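Local coordinates for protein decapping nuclease RAI1 (PDB 5BTO) that removes the NAD moiety from NAD-capped RNAs and hydrolyses other 5'-end caps and triphosphates, using a divalent metal cation, at residues Gln44-Val47 with Lys48-Val52; Tyr183-Glu186 with Ala187-Leu191. One frame throughout, in Å; residues are numbered along the deposited sequence.

Contact 1 (Gln44-Val47 with Lys48-Val52); sequences QKIV and KDENV
Lys45 and Asp49, one turn apart on the short helix 44-50, form an i to i+4 salt bridge on the solvent side, with Lys45 NZ 2.8 Å from Asp49 OD2. The ammonium meets that oxygen nearly in line with its C-O bond. The lysine chain is extended up to CE, and the bend at its last torsion (chi4 -59°) turns NZ back to the carboxylate, while CG also passes OD2 at 3.4 Å.

Four backbone bonds carry the helix beneath these side chains. Lys48 N to Gln44 O (3.0 Å, N-H...O 162°) is the straightest, and Asp49 N to Lys45 O is shorter at 2.8 Å. Glu50 N binds Ile46 O at 133°, and Asn51 N reaches Val47 O at 3.0 Å, as the chain leaves helical geometry at Asn51.

Two methyl groups make van der Waals contacts with oxygens. Ile46 and Glu50 lie side by side and point the same way, Ile46 CG2 resting 3.6 Å from Glu50 OE1. Val52 CG2 approaches Val47 O at 3.6 Å; both valines are buried and pack on Tyr217 of strand 216-225.

Two polar ends look the other way, toward the sheet. Lys48 NZ forms a salt bridge with Glu28 and a hydrogen bond with Tyr217 OH, and Gln44 NE2 donates to Ala31 O and Tyr42 O.

The whole is a short, two-turn surface helix, salt-bridged on its outer face and laid by Val47 on strands 27-34 and 40-41 at the margin of the large mixed sheet.

Contact 2 (Tyr183-Glu186 with Ala187-Leu191); sequences YKFE and AIATL
Ile188 sits against Lys184 and Phe185 in the last turn of helix 169-188, within the PD-(D/E)XK-type nuclease fold, where the helix gives way to strand 190-191. From its CB, 3.8 Å from Lys184 O, the side chain divides. CG2 meets Lys184 CE at 3.7 Å, the two side chains crossing at about a right angle. CG1 falls between the backbone N and the carbonyl carbon (chi1 67°), which sets it between the carbonyl oxygens Lys184 O (3.4 Å) and Phe185 O (3.5 Å). At the tip, CD1 passes Phe185 O at 3.9 Å and approaches Phe185 CD1 at 4.2 Å, obliquely to the ring. Replacing Ile188 by an alanine would probably open a gap beside the phenyl ring and deprive the Lys184 methylenes of their apolar neighbour.

Ala189 also packs on Phe185, its CB lying over one ring face, offset toward the rim. Under these side chains Ile188 N donates to Lys184 O, whereas the bonds of Ala189 N to Phe185 O and Glu186 O are both weak, in keeping with a helix that is ending.

Glu186 is a ligand of the divalent metal cation, and its carboxylate lies close to the like-charged Asp237, another ligand. Thr190 OG1, turned back by a chi1 of 66°, donates to Glu186 O at 2.9 Å, with the hydroxyl tilted 31° from the carbonyl plane.

Contact 1 spans the short helix 44-50 and the residues just after it; contact 2 is the last turn of helix 169-188 with strand 190-191. Both are partly buried, their centres about 18 Å apart. Contact 1 is the more exposed, with charged side chains outside and two buried valines facing the large mixed sheet. Contact 2 lies beside the four-stranded sheet and contributes a metal ligand, whereas contact 1 supplies none, the side chain of Val52 lying about 9 Å from that of Asp237. A salt bridge joins side chains in 44-52, apolar packing in 183-191, where a threonine hydroxyl also binds a backbone carbonyl. Strand 54-55, just after contact 1, pairs antiparallel with strand 190-191.

Contact 1 (Gln44-Val47 with Lys48-Val52)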
ATOM      1  N   GLN A  44      -8.939 -23.772  35.382  1.00 22.19           N
ATOM      2  CA  GLN A  44      -7.520 -23.443  35.274  1.00 22.40           C
ATOM      3  C   GLN A  44      -6.627 -24.463  35.971  1.00 24.61           C
ATOM      4  O   GLN A  44      -5.579 -24.842  35.443  1.00 25.55           O
ATOM      5  CB  GLN A  44      -7.229 -22.034  35.797  1.00 20.47           C
ATOM      6  CG  GLN A  44      -7.935 -20.935  35.018  1.00 19.34           C
ATOM      7  CD  GLN A  44      -7.595 -20.993  33.536  1.00 19.25           C
ATOM      8  OE1 GLN A  44      -6.541 -20.528  33.116  1.00 20.90           O
ATOM      9  NE2 GLN A  44      -8.475 -21.594  32.751  1.00 20.04           N
ATOM     10  N   LYS A  45      -7.031 -24.903  37.156  1.00 26.67           N
ATOM     11  CA  LYS A  45      -6.215 -25.864  37.883  1.00 28.64           C
ATOM     12  C   LYS A  45      -6.105 -27.180  37.126  1.00 30.05           C
ATOM     13  O   LYS A  45      -5.009 -27.718  36.959  1.00 30.12           O
ATOM     14  CB  LYS A  45      -6.769 -26.100  39.286  1.00 29.96           C
ATOM     15  CG  LYS A  45      -5.853 -26.961  40.132  1.00 33.71           C
ATOM     16  CD  LYS A  45      -6.264 -26.916  41.591  1.00 39.33           C
ATOM     17  CE  LYS A  45      -5.169 -27.475  42.485  1.00 42.02           C
ATOM     18  NZ  LYS A  45      -4.840 -28.875  42.133  1.00 44.40           N
ATOM     19  N   ILE A  46      -7.242 -27.693  36.666  1.00 30.05           N
ATOM     20  CA  ILE A  46      -7.275 -28.934  35.901  1.00 30.28           C
ATOM     21  C   ILE A  46      -6.484 -28.838  34.592  1.00 28.66           C
ATOM     22  O   ILE A  46      -5.736 -29.753  34.243  1.00 29.94           O
ATOM     23  CB  ILE A  46      -8.724 -29.380  35.607  1.00 31.88           C
ATOM     24  CG1 ILE A  46      -9.463 -29.683  36.915  1.00 32.29           C
ATOM     25  CG2 ILE A  46      -8.735 -30.603  34.700  1.00 33.80           C
ATOM     26  CD1 ILE A  46     -10.879 -30.182  36.714  1.00 32.68           C
ATOM     27  N   VAL A  47      -6.650 -27.736  33.864  1.00 25.87           N
ATOM     28  CA  VAL A  47      -5.908 -27.552  32.627  1.00 23.42           C
ATOM     29  C   VAL A  47      -4.406 -27.604  32.882  1.00 22.50           C
ATOM     30  O   VAL A  47      -3.669 -28.287  32.171  1.00 23.89           O
ATOM     31  CB  VAL A  47      -6.275 -26.227  31.923  1.00 23.10           C
ATOM     32  CG1 VAL A  47      -5.294 -25.931  30.807  1.00 25.74           C
ATOM     33  CG2 VAL A  47      -7.691 -26.305  31.373  1.00 25.63           C
ATOM     34  N   LYS A  48      -3.960 -26.878  33.899  1.00 21.84           N
ATOM     35  CA  LYS A  48      -2.541 -26.805  34.227  1.00 25.65           C
ATOM     36  C   LYS A  48      -1.993 -28.121  34.786  1.00 28.59           C
ATOM     37  O   LYS A  48      -0.856 -28.488  34.499  1.00 29.73           O
ATOM     38  CB  LYS A  48      -2.284 -25.663  35.214  1.00 27.68           C
ATOM     39  CG  LYS A  48      -2.617 -24.283  34.665  1.00 31.86           C
ATOM     40  CD  LYS A  48      -1.497 -23.745  33.806  1.00 33.82           C
ATOM     41  CE  LYS A  48      -1.922 -22.483  33.059  1.00 37.05           C
ATOM     42  NZ  LYS A  48      -0.748 -21.803  32.469  1.00 38.16           N
ATOM     43  N   ASP A  49      -2.805 -28.829  35.569  1.00 28.23           N
ATOM     44  CA  ASP A  49      -2.351 -30.060  36.228  1.00 27.80           C
ATOM     45  C   ASP A  49      -2.406 -31.302  35.342  1.00 27.72           C
ATOM     46  O   ASP A  49      -1.666 -32.267  35.572  1.00 28.83           O
ATOM     47  CB  ASP A  49      -3.169 -30.334  37.495  1.00 31.18           C
ATOM     48  CG  ASP A  49      -2.844 -29.382  38.626  1.00 35.97           C
ATOM     49  OD1 ASP A  49      -1.893 -28.584  38.487  1.00 37.21           O
ATOM     50  OD2 ASP A  49      -3.539 -29.447  39.669  1.00 38.59           O
ATOM     51  N   GLU A  50      -3.282 -31.296  34.344  1.00 27.10           N
ATOM     52  CA  GLU A  50      -3.598 -32.528  33.626  1.00 28.66           C
ATOM     53  C   GLU A  50      -3.440 -32.447  32.117  1.00 26.17           C
ATOM     54  O   GLU A  50      -3.421 -33.476  31.438  1.00 30.14           O
ATOM     55  CB  GLU A  50      -5.025 -32.975  33.942  1.00 30.53           C
ATOM     56  CG  GLU A  50      -5.285 -33.269  35.412  1.00 35.11           C
ATOM     57  CD  GLU A  50      -6.684 -33.808  35.648  1.00 41.75           C
ATOM     58  OE1 GLU A  50      -7.435 -33.964  34.658  1.00 45.09           O
ATOM     59  OE2 GLU A  50      -7.034 -34.073  36.820  1.00 44.37           O
ATOM     60  N   ASN A  51      -3.344 -31.234  31.585  1.00 23.59           N
ATOM     61  CA  ASN A  51      -3.381 -31.067  30.135  1.00 22.61           C
ATOM     62  C   ASN A  51      -2.148 -30.396  29.533  1.00 23.19           C
ATOM     63  O   ASN A  51      -2.203 -29.899  28.404  1.00 25.45           O
ATOM     64  CB  ASN A  51      -4.653 -30.314  29.721  1.00 24.15           C
ATOM     65  CG  ASN A  51      -5.919 -31.084  30.057  1.00 24.45           C
ATOM     66  OD1 ASN A  51      -6.483 -30.942  31.147  1.00 26.67           O
ATOM     67  ND2 ASN A  51      -6.358 -31.925  29.131  1.00 23.96           N
ATOM     68  N   VAL A  52      -1.046 -30.402  30.279  1.00 22.09           N
ATOM     69  CA  VAL A  52       0.208 -29.771  29.875  1.00 24.34           C
ATOM     70  C   VAL A  52       1.303 -30.827  29.749  1.00 23.40           C
ATOM     71  O   VAL A  52       1.480 -31.638  30.657  1.00 26.33           O
ATOM     72  CB  VAL A  52       0.672 -28.756  30.956  1.00 27.75           C
ATOM     73  CG1 VAL A  52       2.081 -28.268  30.680  1.00 29.57           C
ATOM     74  CG2 VAL A  52      -0.303 -27.585  31.067  1.00 29.45           C
TER

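Contact 2 (Tyr183-Glu186 with Ala187-Leu191)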
ATOM      1  N   TYR A 183       3.499 -35.050  15.088  1.00 32.03           N
ATOM      2  CA  TYR A 183       2.824 -35.489  16.301  1.00 33.05           C
ATOM      3  C   TYR A 183       3.616 -36.579  17.020  1.00 30.20           C
ATOM      4  O   TYR A 183       3.651 -36.615  18.250  1.00 30.33           O
ATOM      5  CB  TYR A 183       1.404 -35.973  15.991  1.00 35.67           C
ATOM      6  CG  TYR A 183       0.510 -34.901  15.405  1.00 37.54           C
ATOM      7  CD1 TYR A 183      -0.042 -33.915  16.208  1.00 39.78           C
ATOM      8  CD2 TYR A 183       0.223 -34.874  14.047  1.00 39.41           C
ATOM      9  CE1 TYR A 183      -0.857 -32.930  15.676  1.00 40.61           C
ATOM     10  CE2 TYR A 183      -0.590 -33.890  13.505  1.00 40.68           C
ATOM     11  CZ  TYR A 183      -1.127 -32.923  14.326  1.00 42.01           C
ATOM     12  OH  TYR A 183      -1.940 -31.944  13.799  1.00 44.72           O
ATOM     13  N   LYS A 184       4.253 -37.465  16.257  1.00 29.44           N
ATOM     14  CA  LYS A 184       5.072 -38.521  16.849  1.00 27.33           C
ATOM     15  C   LYS A 184       6.253 -37.910  17.595  1.00 28.27           C
ATOM     16  O   LYS A 184       6.588 -38.334  18.701  1.00 29.10           O
ATOM     17  CB  LYS A 184       5.566 -39.492  15.771  1.00 28.72           C
ATOM     18  CG  LYS A 184       6.491 -40.602  16.281  1.00 32.53           C
ATOM     19  CD  LYS A 184       5.769 -41.580  17.207  1.00 34.24           C
ATOM     20  CE  LYS A 184       6.640 -42.795  17.517  1.00 35.36           C
ATOM     21  NZ  LYS A 184       5.893 -43.882  18.212  1.00 35.11           N
ATOM     22  N   PHE A 185       6.878 -36.904  16.989  1.00 27.00           N
ATOM     23  CA  PHE A 185       7.997 -36.238  17.621  1.00 26.95           C
ATOM     24  C   PHE A 185       7.562 -35.650  18.958  1.00 28.17           C
ATOM     25  O   PHE A 185       8.255 -35.796  19.960  1.00 30.12           O
ATOM     26  CB  PHE A 185       8.569 -35.148  16.711  1.00 26.00           C
ATOM     27  CG  PHE A 185       9.743 -34.421  17.300  1.00 24.56           C
ATOM     28  CD1 PHE A 185      10.900 -35.110  17.655  1.00 24.75           C
ATOM     29  CD2 PHE A 185       9.697 -33.048  17.493  1.00 22.25           C
ATOM     30  CE1 PHE A 185      11.988 -34.436  18.199  1.00 23.79           C
ATOM     31  CE2 PHE A 185      10.779 -32.372  18.032  1.00 23.80           C
ATOM     32  CZ  PHE A 185      11.927 -33.070  18.391  1.00 23.41           C
ATOM     33  N   GLU A 186       6.408 -34.995  18.982  1.00 29.04           N
ATOM     34  CA  GLU A 186       5.924 -34.423  20.234  1.00 31.27           C
ATOM     35  C   GLU A 186       5.771 -35.516  21.281  1.00 30.67           C
ATOM     36  O   GLU A 186       6.160 -35.345  22.437  1.00 31.28           O
ATOM     37  CB  GLU A 186       4.597 -33.700  20.033  1.00 35.07           C
ATOM     38  CG  GLU A 186       4.681 -32.490  19.128  1.00 39.60           C
ATOM     39  CD  GLU A 186       3.398 -31.692  19.124  1.00 44.71           C
ATOM     40  OE1 GLU A 186       2.621 -31.802  18.149  1.00 46.09           O
ATOM     41  OE2 GLU A 186       3.164 -30.955  20.105  1.00 47.33           O
ATOM     42  N   ALA A 187       5.213 -36.646  20.863  1.00 30.38           N
ATOM     43  CA  ALA A 187       4.947 -37.753  21.773  1.00 30.30           C
ATOM     44  C   ALA A 187       6.222 -38.322  22.391  1.00 33.04           C
ATOM     45  O   ALA A 187       6.274 -38.575  23.593  1.00 35.25           O
ATOM     46  CB  ALA A 187       4.170 -38.846  21.058  1.00 29.75           C
ATOM     47  N   ILE A 188       7.249 -38.525  21.571  1.00 32.10           N
ATOM     48  CA  ILE A 188       8.477 -39.138  22.060  1.00 31.49           C
ATOM     49  C   ILE A 188       9.399 -38.139  22.750  1.00 30.94           C
ATOM     50  O   ILE A 188      10.335 -38.533  23.444  1.00 34.66           O
ATOM     51  CB  ILE A 188       9.227 -39.922  20.940  1.00 32.88           C
ATOM     52  CG1 ILE A 188       9.764 -38.984  19.858  1.00 32.90           C
ATOM     53  CG2 ILE A 188       8.313 -40.965  20.325  1.00 35.27           C
ATOM     54  CD1 ILE A 188      11.159 -38.455  20.120  1.00 33.10           C
ATOM     55  N   ALA A 189       9.120 -36.848  22.576  1.00 26.80           N
ATOM     56  CA  ALA A 189       9.980 -35.799  23.120  1.00 26.05           C
ATOM     57  C   ALA A 189       9.397 -35.120  24.356  1.00 24.32           C
ATOM     58  O   ALA A 189       9.956 -34.132  24.841  1.00 24.59           O
ATOM     59  CB  ALA A 189      10.299 -34.752  22.042  1.00 26.17           C
ATOM     60  N   THR A 190       8.278 -35.637  24.859  1.00 23.86           N
ATOM     61  CA  THR A 190       7.662 -35.075  26.065  1.00 25.22           C
ATOM     62  C   THR A 190       7.185 -36.128  27.061  1.00 27.23           C
ATOM     63  O   THR A 190       7.083 -37.313  26.743  1.00 29.23           O
ATOM     64  CB  THR A 190       6.427 -34.206  25.732  1.00 25.01           C
ATOM     65  OG1 THR A 190       5.401 -35.041  25.182  1.00 25.60           O
ATOM     66  CG2 THR A 190       6.775 -33.085  24.748  1.00 22.36           C
ATOM     67  N   LEU A 191       6.885 -35.665  28.269  1.00 27.82           N
ATOM     68  CA  LEU A 191       6.226 -36.470  29.293  1.00 27.23           C
ATOM     69  C   LEU A 191       4.914 -35.793  29.662  1.00 27.11           C
ATOM     70  O   LEU A 191       4.799 -34.576  29.551  1.00 24.71           O
ATOM     71  CB  LEU A 191       7.111 -36.596  30.530  1.00 27.94           C
ATOM     72  CG  LEU A 191       8.391 -37.411  30.370  1.00 29.32           C
ATOM     73  CD1 LEU A 191       9.294 -37.257  31.580  1.00 29.96           C
ATOM     74  CD2 LEU A 191       8.048 -38.868  30.140  1.00 30.48           C
TER